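Local atomic coordinates of clavulanic acid biosynthesis oligopeptide binding protein 2 (PDB entry 2WOL), a protein that belongs to the clavulanic acid pathway of Streptomyces clavuligerus and, as a family 5 extracellular solute-binding protein, probably binds peptides for transport. Residues Thr116-Arg121 with Thr166-Ile172; Asp84-Pro89 with Tyr101-Leu107; Tyr109-Ile115 with Pro194-Ser199. All blocks are in the same frame, centred on the assembly; numbering follows the deposited sequence.

Interaction 1 (Thr116-Arg121 with Thr166-Ile172); sequences TSDDVR and TPDEHTI
S117 plugs into the turn D168-T171 with two bonds to successive carbonyls. Its hydroxyl OG donates to D168 O at 2.7 Å, lying in the plane of that carbonyl and on a lone pair, while its backbone N reaches E169 O at 2.8 Å from above the carbonyl plane. With OG between the backbone N and the carbonyl carbon (chi1 61°), hydroxyl and amide both face the turn.

One helical step on, T166 OG1 donates to D118 OD1 at 3.0 Å, arriving nearly along the C-O axis of the carboxylate. The same OG1 sits 2.9 Å above the guanidinium plane of R121, near its rim, and no N-H is aimed at it. R121 instead spends NH1 on V164 O, and its tie to D118 OD1 is one of charge alone. D118 has two conformers, so its bond to T166 and the R121 charge pair are certain only for one of them.

Beside these polar contacts, I172 reaches across with an extended chain. Its CD1 touches V120 CG1 at 3.8 Å and lies 3.5 Å from R121 N, so the methyl rests against the first helical turn.

Behind these groups, each segment braces itself. D168 OD1 receives H170 N, which makes an Asx turn, and T171 OG1 at 2.7 Å; the two donors come from opposite faces of the carboxylate and fix its rotation. On the helix side, D119 OD2 takes T116 N at 3.1 Å from above its plane.

The whole is the docking of a helix start, that of helix 117-127, onto a type I beta turn between the neighbouring antiparallel strands 164-166 and 171-175 of a four-stranded sheet.

Interaction 2 (Asp84-Pro89 with Tyr101-Leu107); sequences DLAEGP and YRLRRGL
R102 O is gripped twice from the 84-89 loop: E87 N donates to it at 2.8 Å, nearly in line with the C=O bond, and the CA of A86 makes a C-H...O contact at 3.2 Å. On the other side of A86 the exchange is reversed, R104 N donating to L85 O at 2.9 Å with an angle of 172° at the hydrogen. A86 and L103 thus form a non-hydrogen-bonded antiparallel pair, a single beta bridge just past the paired strands 91-93 and 98-102, between the loop leading into 91-93 and the chain leaving 98-102. Next to the bridge, a water takes a bond from R102 N and gives one to G88 O.

The side chain of R104 follows the loop. With CG anti to the carbonyl carbon (chi1 -68°) and the chain extended as far as NE, it runs alongside L85 O to D84 O, where NE makes a weak bond of 3.2 Å. A second water joins R104 NH2 to A86 O, at 2.8 Å and 2.7 Å. E87 lies across R102, its OE1 beside R102 CB and its CG against R104 CG; a water bound to L103 O reaches OE1 by a weak bond. E87 has two conformers, of which this is one.

A86 CB meets the edge of the Y101 ring, whose OH is bonded to D184. Farther along, L85 CD2 presses on L107 CD1 at 3.5 Å.

Interaction 3 (Tyr109-Ile115 with Pro194-Ser199); sequences YDDGTPI and PVPRRS
The ring of Y109 is held between two aliphatic groups. P196 lies over one face in a CH-pi contact, its CG 4.0 Å from the ring centroid and shifted toward the rim, while I115 CG1 sits over the centre of the opposite face. P194 O comes up at the ring edge, and P194 CB touches Y109 OH at 3.3 Å.

The guanidinium of R198 stands steeply to this ring, the planes 69° apart, with P196 CB over the centre of one face. CG of R198 stands between its backbone N and carbonyl carbon (chi1 57°), and the extended chain carries the guanidinium across to T113 and P114. At the guanidinium edge, NH2 donates twice, to T113 OG1 at 2.9 Å and to P114 O at 3.0 Å, both acceptors near its plane. A water bonded to R198 NH1 and P114 O closes the same edge.

T113 OG1 is set by D111, to whose OD1 it donates at 2.6 Å; T113 N adds an Asx-turn bond to that oxygen. The other carboxylate oxygen, D111 OD2, is 5.0 Å from R198 NE, and a second water spans the gap, bonding to both and to S199 OG. The opposite charges probably still attract through it, while D111 also has a long, weak ion pair with R210.

Helix 117-127 offers D119 to Y109 OH, and the same D119 packs against P194 and P196. I115 pairs by backbone with L107, beyond strand 98-102, and D110 is salt-bridged to R210 in the loop that leads on to strand 215-221.

In the fold
All three contacts lie on one side of the chain's centre, their own centres about 10 to 15 Å apart, within the region shared by family 5 solute-binding proteins. Interactions 1 and 2 meet through the four-stranded antiparallel sheet, where strands 98-102 and 171-175 are neighbours joined by backbone bonds. Along the chain, interaction 2 closes first; interaction 3 then opens, and interaction 1 falls wholly between its two segments. D119, on helix 117-127, links interactions 1 and 3 through its side chain and its carbonyl. A backbone bond from I115 to L107 ties interaction 3 to interaction 2, so the sheet, the start of helix 117-127 and the loops are joined in one region of the fold.

Interaction 1 (Thr116-Arg121 with Thr166-Ile172)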
loop_
_atom_site.group_PDB
_atom_site.type_symbol
_atom_site.label_atom_id
_atom_site.label_comp_id
_atom_site.label_asym_id
_atom_site.label_seq_id
_atom_site.Cartn_x
_atom_site.Cartn_y
_atom_site.Cartn_z
ATOM N N THR A 116 16.791 22.897 -0.629
ATOM C CA THR A 116 18.113 22.455 -1.071
ATOM C C THR A 116 18.277 20.950 -0.890
ATOM O O THR A 116 17.494 20.307 -0.184
ATOM C CB THR A 116 19.264 23.178 -0.315
ATOM O OG1 THR A 116 19.262 22.787 1.064
ATOM C CG2 THR A 116 19.134 24.699 -0.424
ATOM N N SER A 117 19.305 20.396 -1.526
ATOM C CA SER A 117 19.620 18.970 -1.417
ATOM C C SER A 117 19.881 18.534 0.027
ATOM O O SER A 117 19.581 17.396 0.397
ATOM C CB SER A 117 20.811 18.618 -2.304
ATOM O OG SER A 117 21.969 19.335 -1.905
ATOM N N ASP A 118 20.420 19.441 0.840
ATOM C CA ASP A 118 20.605 19.193 2.274
ATOM C C ASP A 118 19.298 18.800 2.964
ATOM O O ASP A 118 19.313 18.022 3.915
ATOM C CB ASP A 118 21.235 20.399 2.974
ATOM C CG ASP A 118 22.755 20.308 3.057
ATOM O OD1 ASP A 118 23.359 19.402 2.440
ATOM O OD2 ASP A 118 23.352 21.154 3.754
ATOM N N ASP A 119 18.178 19.339 2.478
ATOM C CA ASP A 119 16.865 19.092 3.083
ATOM C C ASP A 119 16.344 17.704 2.739
ATOM O O ASP A 119 15.602 17.103 3.526
ATOM C CB ASP A 119 15.850 20.134 2.611
ATOM C CG ASP A 119 16.300 21.567 2.857
ATOM O OD1 ASP A 119 17.234 21.796 3.662
ATOM O OD2 ASP A 119 15.692 22.475 2.248
ATOM N N VAL A 120 16.720 17.208 1.560
ATOM C CA VAL A 120 16.348 15.861 1.145
ATOM C C VAL A 120 17.172 14.853 1.938
ATOM O O VAL A 120 16.632 13.866 2.444
ATOM C CB VAL A 120 16.512 15.637 -0.381
ATOM C CG1 VAL A 120 16.132 14.203 -0.756
ATOM C CG2 VAL A 120 15.661 16.627 -1.161
ATOM N N ARG A 121 18.472 15.110 2.066
ATOM C CA ARG A 121 19.299 14.272 2.921
ATOM C C ARG A 121 18.766 14.279 4.348
ATOM O O ARG A 121 18.689 13.227 4.986
ATOM C CB ARG A 121 20.756 14.715 2.916
ATOM C CG ARG A 121 21.618 13.903 3.874
ATOM C CD ARG A 121 23.078 14.069 3.579
ATOM N NE ARG A 121 23.549 15.396 3.945
ATOM C CZ ARG A 121 24.772 15.837 3.687
ATOM N NH1 ARG A 121 25.641 15.051 3.058
ATOM N NH2 ARG A 121 25.121 17.062 4.060
ATOM N N THR A 166 25.976 15.379 -0.727
ATOM C CA THR A 166 25.387 16.577 -1.311
ATOM C C THR A 166 26.498 17.497 -1.833
ATOM O O THR A 166 26.813 18.510 -1.199
ATOM C CB THR A 166 24.480 17.329 -0.306
ATOM O OG1 THR A 166 25.207 17.586 0.905
ATOM C CG2 THR A 166 23.237 16.502 0.026
ATOM N N PRO A 167 27.098 17.146 -2.996
ATOM C CA PRO A 167 28.237 17.920 -3.521
ATOM C C PRO A 167 27.933 19.404 -3.754
ATOM O O PRO A 167 28.839 20.230 -3.667
ATOM C CB PRO A 167 28.587 17.212 -4.836
ATOM C CG PRO A 167 27.407 16.373 -5.171
ATOM C CD PRO A 167 26.753 16.013 -3.875
ATOM N N ASP A 168 26.680 19.733 -4.057
ATOM C CA ASP A 168 26.210 21.118 -3.996
ATOM C C ASP A 168 24.742 21.187 -3.560
ATOM O O ASP A 168 24.118 20.150 -3.299
ATOM C CB ASP A 168 26.477 21.881 -5.311
ATOM C CG ASP A 168 25.730 21.304 -6.508
ATOM O OD1 ASP A 168 24.586 20.833 -6.348
ATOM O OD2 ASP A 168 26.283 21.351 -7.629
ATOM N N GLU A 169 24.193 22.399 -3.493
ATOM C CA GLU A 169 22.830 22.612 -2.990
ATOM C C GLU A 169 21.736 22.020 -3.887
ATOM O O GLU A 169 20.573 21.953 -3.484
ATOM C CB GLU A 169 22.566 24.105 -2.754
ATOM C CG GLU A 169 23.327 24.706 -1.572
ATOM C CD GLU A 169 24.733 25.179 -1.923
ATOM O OE1 GLU A 169 25.158 25.037 -3.093
ATOM O OE2 GLU A 169 25.418 25.700 -1.017
ATOM N N HIS A 170 22.115 21.586 -5.090
ATOM C CA HIS A 170 21.153 21.063 -6.061
ATOM C C HIS A 170 21.500 19.661 -6.567
ATOM O O HIS A 170 21.008 19.229 -7.612
ATOM C CB HIS A 170 20.991 22.049 -7.223
ATOM C CG HIS A 170 20.567 23.415 -6.787
ATOM N ND1 HIS A 170 19.289 23.695 -6.350
ATOM C CD2 HIS A 170 21.260 24.573 -6.690
ATOM C CE1 HIS A 170 19.210 24.970 -6.014
ATOM N NE2 HIS A 170 20.392 25.526 -6.214
ATOM N N THR A 171 22.330 18.949 -5.811
ATOM C CA THR A 171 22.738 17.596 -6.175
ATOM C C THR A 171 22.731 16.693 -4.951
ATOM O O THR A 171 23.192 17.081 -3.877
ATOM C CB THR A 171 24.141 17.577 -6.824
ATOM O OG1 THR A 171 24.219 18.605 -7.820
ATOM C CG2 THR A 171 24.434 16.229 -7.474
ATOM N N ILE A 172 22.198 15.488 -5.120
ATOM C CA ILE A 172 22.213 14.493 -4.057
ATOM C C ILE A 172 22.579 13.120 -4.615
ATOM O O ILE A 172 22.085 12.715 -5.677
ATOM C CB ILE A 172 20.876 14.482 -3.246
ATOM C CG1 ILE A 172 21.021 13.646 -1.964
ATOM C CG2 ILE A 172 19.682 14.037 -4.115
ATOM C CD1 ILE A 172 19.968 13.947 -0.910
#

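Interaction 2 (Asp84-Pro89 with Tyr101-Leu107)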
loop_
_atom_site.group_PDB
_atom_site.type_symbol
_atom_site.label_atom_id
_atom_site.label_comp_id
_atom_site.label_asym_id
_atom_site.label_seq_id
_atom_site.Cartn_x
_atom_site.Cartn_y
_atom_site.Cartn_z
ATOM N N ASP A 84 9.978 15.022 -10.181
ATOM C CA ASP A 84 9.175 16.021 -9.490
ATOM C C ASP A 84 10.089 17.178 -9.085
ATOM O O ASP A 84 10.222 18.147 -9.834
ATOM C CB ASP A 84 8.446 15.386 -8.294
ATOM C CG ASP A 84 7.567 16.371 -7.533
ATOM O OD1 ASP A 84 7.384 17.524 -7.981
ATOM O OD2 ASP A 84 7.049 15.976 -6.466
ATOM N N LEU A 85 10.738 17.075 -7.927
ATOM C CA LEU A 85 11.740 18.073 -7.545
ATOM C C LEU A 85 13.021 17.889 -8.347
ATOM O O LEU A 85 13.736 18.858 -8.603
ATOM C CB LEU A 85 12.044 18.026 -6.046
ATOM C CG LEU A 85 10.948 18.494 -5.089
ATOM C CD1 LEU A 85 11.320 18.127 -3.669
ATOM C CD2 LEU A 85 10.702 19.991 -5.200
ATOM N N ALA A 86 13.309 16.648 -8.731
ATOM C CA ALA A 86 14.453 16.348 -9.588
ATOM C C ALA A 86 14.161 16.741 -11.030
ATOM O O ALA A 86 13.008 16.720 -11.467
ATOM C CB ALA A 86 14.818 14.875 -9.504
ATOM N N GLU A 87 15.207 17.096 -11.767
ATOM C CA GLU A 87 15.035 17.471 -13.172
ATOM C C GLU A 87 14.880 16.250 -14.077
ATOM O O GLU A 87 14.325 16.353 -15.175
ATOM C CB GLU A 87 16.225 18.314 -13.639
ATOM C CG GLU A 87 16.435 19.595 -12.839
ATOM C CD GLU A 87 17.756 20.276 -13.144
ATOM O OE1 GLU A 87 18.812 19.604 -13.103
ATOM O OE2 GLU A 87 17.740 21.494 -13.411
ATOM N N GLY A 88 15.369 15.103 -13.611
ATOM C CA GLY A 88 15.243 13.841 -14.332
ATOM C C GLY A 88 15.153 12.658 -13.382
ATOM O O GLY A 88 15.354 12.820 -12.177
ATOM N N PRO A 89 14.855 11.458 -13.917
ATOM C CA PRO A 89 14.831 10.261 -13.073
ATOM C C PRO A 89 16.205 9.959 -12.477
ATOM O O PRO A 89 17.227 10.419 -12.998
ATOM C CB PRO A 89 14.416 9.146 -14.041
ATOM C CG PRO A 89 13.809 9.842 -15.203
ATOM C CD PRO A 89 14.521 11.145 -15.316
ATOM N N TYR A 101 20.565 12.358 -8.155
ATOM C CA TYR A 101 19.465 13.244 -8.537
ATOM C C TYR A 101 19.946 14.683 -8.586
ATOM O O TYR A 101 20.829 15.084 -7.817
ATOM C CB TYR A 101 18.291 13.139 -7.550
ATOM C CG TYR A 101 17.675 11.764 -7.461
ATOM C CD1 TYR A 101 18.216 10.798 -6.615
ATOM C CD2 TYR A 101 16.548 11.429 -8.215
ATOM C CE1 TYR A 101 17.662 9.528 -6.522
ATOM C CE2 TYR A 101 15.981 10.159 -8.130
ATOM C CZ TYR A 101 16.548 9.214 -7.281
ATOM O OH TYR A 101 16.020 7.946 -7.174
ATOM N N ARG A 102 19.349 15.453 -9.489
ATOM C CA ARG A 102 19.679 16.861 -9.668
ATOM C C ARG A 102 18.420 17.682 -9.450
ATOM O O ARG A 102 17.428 17.513 -10.160
ATOM C CB ARG A 102 20.286 17.094 -11.058
ATOM C CG ARG A 102 21.422 16.121 -11.336
ATOM C CD ARG A 102 22.122 16.299 -12.675
ATOM N NE ARG A 102 23.040 15.177 -12.869
ATOM C CZ ARG A 102 24.245 15.077 -12.310
ATOM N NH1 ARG A 102 24.712 16.051 -11.535
ATOM N NH2 ARG A 102 24.990 14.004 -12.530
ATOM N N LEU A 103 18.464 18.550 -8.447
ATOM C CA LEU A 103 17.289 19.294 -8.013
ATOM C C LEU A 103 17.035 20.537 -8.851
ATOM O O LEU A 103 17.975 21.216 -9.282
ATOM C CB LEU A 103 17.425 19.692 -6.542
ATOM C CG LEU A 103 17.140 18.650 -5.459
ATOM C CD1 LEU A 103 18.282 17.647 -5.319
ATOM C CD2 LEU A 103 16.890 19.360 -4.133
ATOM N N ARG A 104 15.757 20.833 -9.073
ATOM C CA ARG A 104 15.345 22.105 -9.667
ATOM C C ARG A 104 15.799 23.262 -8.778
ATOM O O ARG A 104 15.794 23.150 -7.551
ATOM C CB ARG A 104 13.828 22.151 -9.849
ATOM C CG ARG A 104 13.288 21.190 -10.890
ATOM C CD ARG A 104 11.776 21.117 -10.797
ATOM N NE ARG A 104 11.186 20.405 -11.925
ATOM C CZ ARG A 104 10.841 20.976 -13.077
ATOM N NH1 ARG A 104 11.023 22.277 -13.267
ATOM N NH2 ARG A 104 10.306 20.243 -14.044
ATOM N N ARG A 105 16.201 24.363 -9.408
ATOM C CA ARG A 105 16.760 25.510 -8.697
ATOM C C ARG A 105 15.674 26.499 -8.288
ATOM O O ARG A 105 14.625 26.587 -8.929
ATOM C CB ARG A 105 17.790 26.238 -9.575
ATOM C CG ARG A 105 18.566 25.359 -10.549
ATOM C CD ARG A 105 19.955 25.003 -10.043
ATOM N NE ARG A 105 20.755 24.370 -11.093
ATOM C CZ ARG A 105 22.038 24.034 -10.977
ATOM N NH1 ARG A 105 22.701 24.266 -9.849
ATOM N NH2 ARG A 105 22.666 23.462 -11.998
ATOM N N GLY A 106 15.936 27.239 -7.215
ATOM C CA GLY A 106 15.080 28.348 -6.795
ATOM C C GLY A 106 13.723 27.997 -6.213
ATOM O O GLY A 106 12.856 28.867 -6.106
ATOM N N LEU A 107 13.533 26.738 -5.827
ATOM C CA LEU A 107 12.262 26.302 -5.246
ATOM C C LEU A 107 12.197 26.645 -3.762
ATOM O O LEU A 107 13.230 26.738 -3.096
ATOM C CB LEU A 107 12.032 24.807 -5.478
ATOM C CG LEU A 107 12.086 24.301 -6.926
ATOM C CD1 LEU A 107 11.502 22.910 -7.009
ATOM C CD2 LEU A 107 11.350 25.222 -7.888
HETATM O O HOH W 1 11.027 17.775 -13.025
HETATM O O HOH W 2 20.104 21.161 -10.810
HETATM O O HOH W 3 15.960 24.082 -12.317
HETATM O O HOH W 4 17.900 14.024 -11.510
#

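Interaction 3 (Tyr109-Ile115 with Pro194-Ser199)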
loop_
_atom_site.group_PDB
_atom_site.type_symbol
_atom_site.label_atom_id
_atom_site.label_comp_id
_atom_site.label_asym_id
_atom_site.label_seq_id
_atom_site.Cartn_x
_atom_site.Cartn_y
_atom_site.Cartn_z
ATOM N N TYR A 109 9.876 26.652 0.207
ATOM C CA TYR A 109 8.844 26.187 1.132
ATOM C C TYR A 109 7.793 27.266 1.354
ATOM O O TYR A 109 7.967 28.410 0.931
ATOM C CB TYR A 109 9.447 25.811 2.488
ATOM C CG TYR A 109 10.436 24.677 2.438
ATOM C CD1 TYR A 109 11.805 24.925 2.470
ATOM C CD2 TYR A 109 10.001 23.353 2.356
ATOM C CE1 TYR A 109 12.715 23.886 2.423
ATOM C CE2 TYR A 109 10.905 22.308 2.308
ATOM C CZ TYR A 109 12.259 22.583 2.341
ATOM O OH TYR A 109 13.162 21.558 2.294
ATOM N N ASP A 110 6.722 26.894 2.049
ATOM C CA ASP A 110 5.617 27.805 2.372
ATOM C C ASP A 110 6.017 29.051 3.174
ATOM O O ASP A 110 5.267 30.027 3.211
ATOM C CB ASP A 110 4.518 27.047 3.117
ATOM C CG ASP A 110 4.980 26.540 4.466
ATOM O OD1 ASP A 110 5.955 25.759 4.504
ATOM O OD2 ASP A 110 4.364 26.921 5.482
ATOM N N ASP A 111 7.182 29.003 3.821
ATOM C CA ASP A 111 7.690 30.143 4.589
ATOM C C ASP A 111 8.638 31.021 3.768
ATOM O O ASP A 111 9.216 31.978 4.290
ATOM C CB ASP A 111 8.362 29.670 5.888
ATOM C CG ASP A 111 9.633 28.863 5.647
ATOM O OD1 ASP A 111 9.947 28.522 4.485
ATOM O OD2 ASP A 111 10.329 28.568 6.639
ATOM N N GLY A 112 8.797 30.684 2.490
ATOM C CA GLY A 112 9.610 31.472 1.564
ATOM C C GLY A 112 11.077 31.082 1.513
ATOM O O GLY A 112 11.829 31.604 0.687
ATOM N N THR A 113 11.484 30.158 2.381
ATOM C CA THR A 113 12.885 29.727 2.463
ATOM C C THR A 113 13.216 28.688 1.377
ATOM O O THR A 113 12.318 27.998 0.891
ATOM C CB THR A 113 13.231 29.178 3.867
ATOM O OG1 THR A 113 12.466 27.995 4.127
ATOM C CG2 THR A 113 12.942 30.216 4.947
ATOM N N PRO A 114 14.501 28.585 0.979
ATOM C CA PRO A 114 14.893 27.729 -0.143
ATOM C C PRO A 114 14.893 26.230 0.152
ATOM O O PRO A 114 15.261 25.808 1.255
ATOM C CB PRO A 114 16.331 28.178 -0.451
ATOM C CG PRO A 114 16.562 29.410 0.364
ATOM C CD PRO A 114 15.665 29.294 1.538
ATOM N N ILE A 115 14.494 25.449 -0.849
ATOM C CA ILE A 115 14.632 23.996 -0.828
ATOM C C ILE A 115 15.992 23.623 -1.411
ATOM O O ILE A 115 16.314 23.997 -2.546
ATOM C CB ILE A 115 13.518 23.294 -1.646
ATOM C CG1 ILE A 115 12.134 23.720 -1.146
ATOM C CG2 ILE A 115 13.687 21.771 -1.586
ATOM C CD1 ILE A 115 10.971 23.201 -1.981
ATOM N N PRO A 194 11.538 16.675 1.250
ATOM C CA PRO A 194 12.527 17.458 1.991
ATOM C C PRO A 194 11.984 18.079 3.276
ATOM O O PRO A 194 10.844 18.546 3.321
ATOM C CB PRO A 194 12.945 18.549 0.989
ATOM C CG PRO A 194 11.865 18.577 -0.041
ATOM C CD PRO A 194 11.343 17.180 -0.120
ATOM N N VAL A 195 12.821 18.059 4.312
ATOM C CA VAL A 195 12.531 18.704 5.586
ATOM C C VAL A 195 13.773 19.522 5.918
ATOM O O VAL A 195 14.853 18.951 6.073
ATOM C CB VAL A 195 12.282 17.672 6.715
ATOM C CG1 VAL A 195 12.180 18.362 8.065
ATOM C CG2 VAL A 195 11.015 16.863 6.447
ATOM N N PRO A 196 13.631 20.859 6.006
ATOM C CA PRO A 196 14.812 21.659 6.326
ATOM C C PRO A 196 15.126 21.556 7.814
ATOM O O PRO A 196 14.235 21.738 8.648
ATOM C CB PRO A 196 14.391 23.080 5.938
ATOM C CG PRO A 196 12.922 23.099 6.073
ATOM C CD PRO A 196 12.424 21.689 5.830
ATOM N N ARG A 197 16.382 21.250 8.136
ATOM C CA ARG A 197 16.795 21.054 9.528
ATOM C C ARG A 197 16.407 22.246 10.415
ATOM O O ARG A 197 15.985 22.060 11.563
ATOM C CB ARG A 197 18.295 20.754 9.648
ATOM C CG ARG A 197 18.712 20.399 11.075
ATOM C CD ARG A 197 20.221 20.365 11.261
ATOM N NE ARG A 197 20.790 19.043 10.998
ATOM C CZ ARG A 197 20.774 18.023 11.855
ATOM N NH1 ARG A 197 20.202 18.145 13.047
ATOM N NH2 ARG A 197 21.328 16.870 11.513
ATOM N N ARG A 198 16.517 23.460 9.869
ATOM C CA ARG A 198 16.156 24.683 10.600
ATOM C C ARG A 198 14.732 24.696 11.179
ATOM O O ARG A 198 14.486 25.337 12.203
ATOM C CB ARG A 198 16.381 25.928 9.733
ATOM C CG ARG A 198 15.622 25.905 8.413
ATOM C CD ARG A 198 15.823 27.167 7.591
ATOM N NE ARG A 198 15.095 27.038 6.330
ATOM C CZ ARG A 198 15.592 26.500 5.218
ATOM N NH1 ARG A 198 16.842 26.067 5.172
ATOM N NH2 ARG A 198 14.833 26.403 4.135
ATOM N N SER A 199 13.805 24.002 10.517
ATOM C CA SER A 199 12.400 23.975 10.939
ATOM C C SER A 199 11.998 22.639 11.549
ATOM O O SER A 199 10.832 22.436 11.888
ATOM C CB SER A 199 11.476 24.292 9.759
ATOM O OG SER A 199 11.713 25.592 9.255
HETATM O O HOH W 5 12.457 27.085 7.208
HETATM O O HOH W 6 17.328 24.626 2.744
#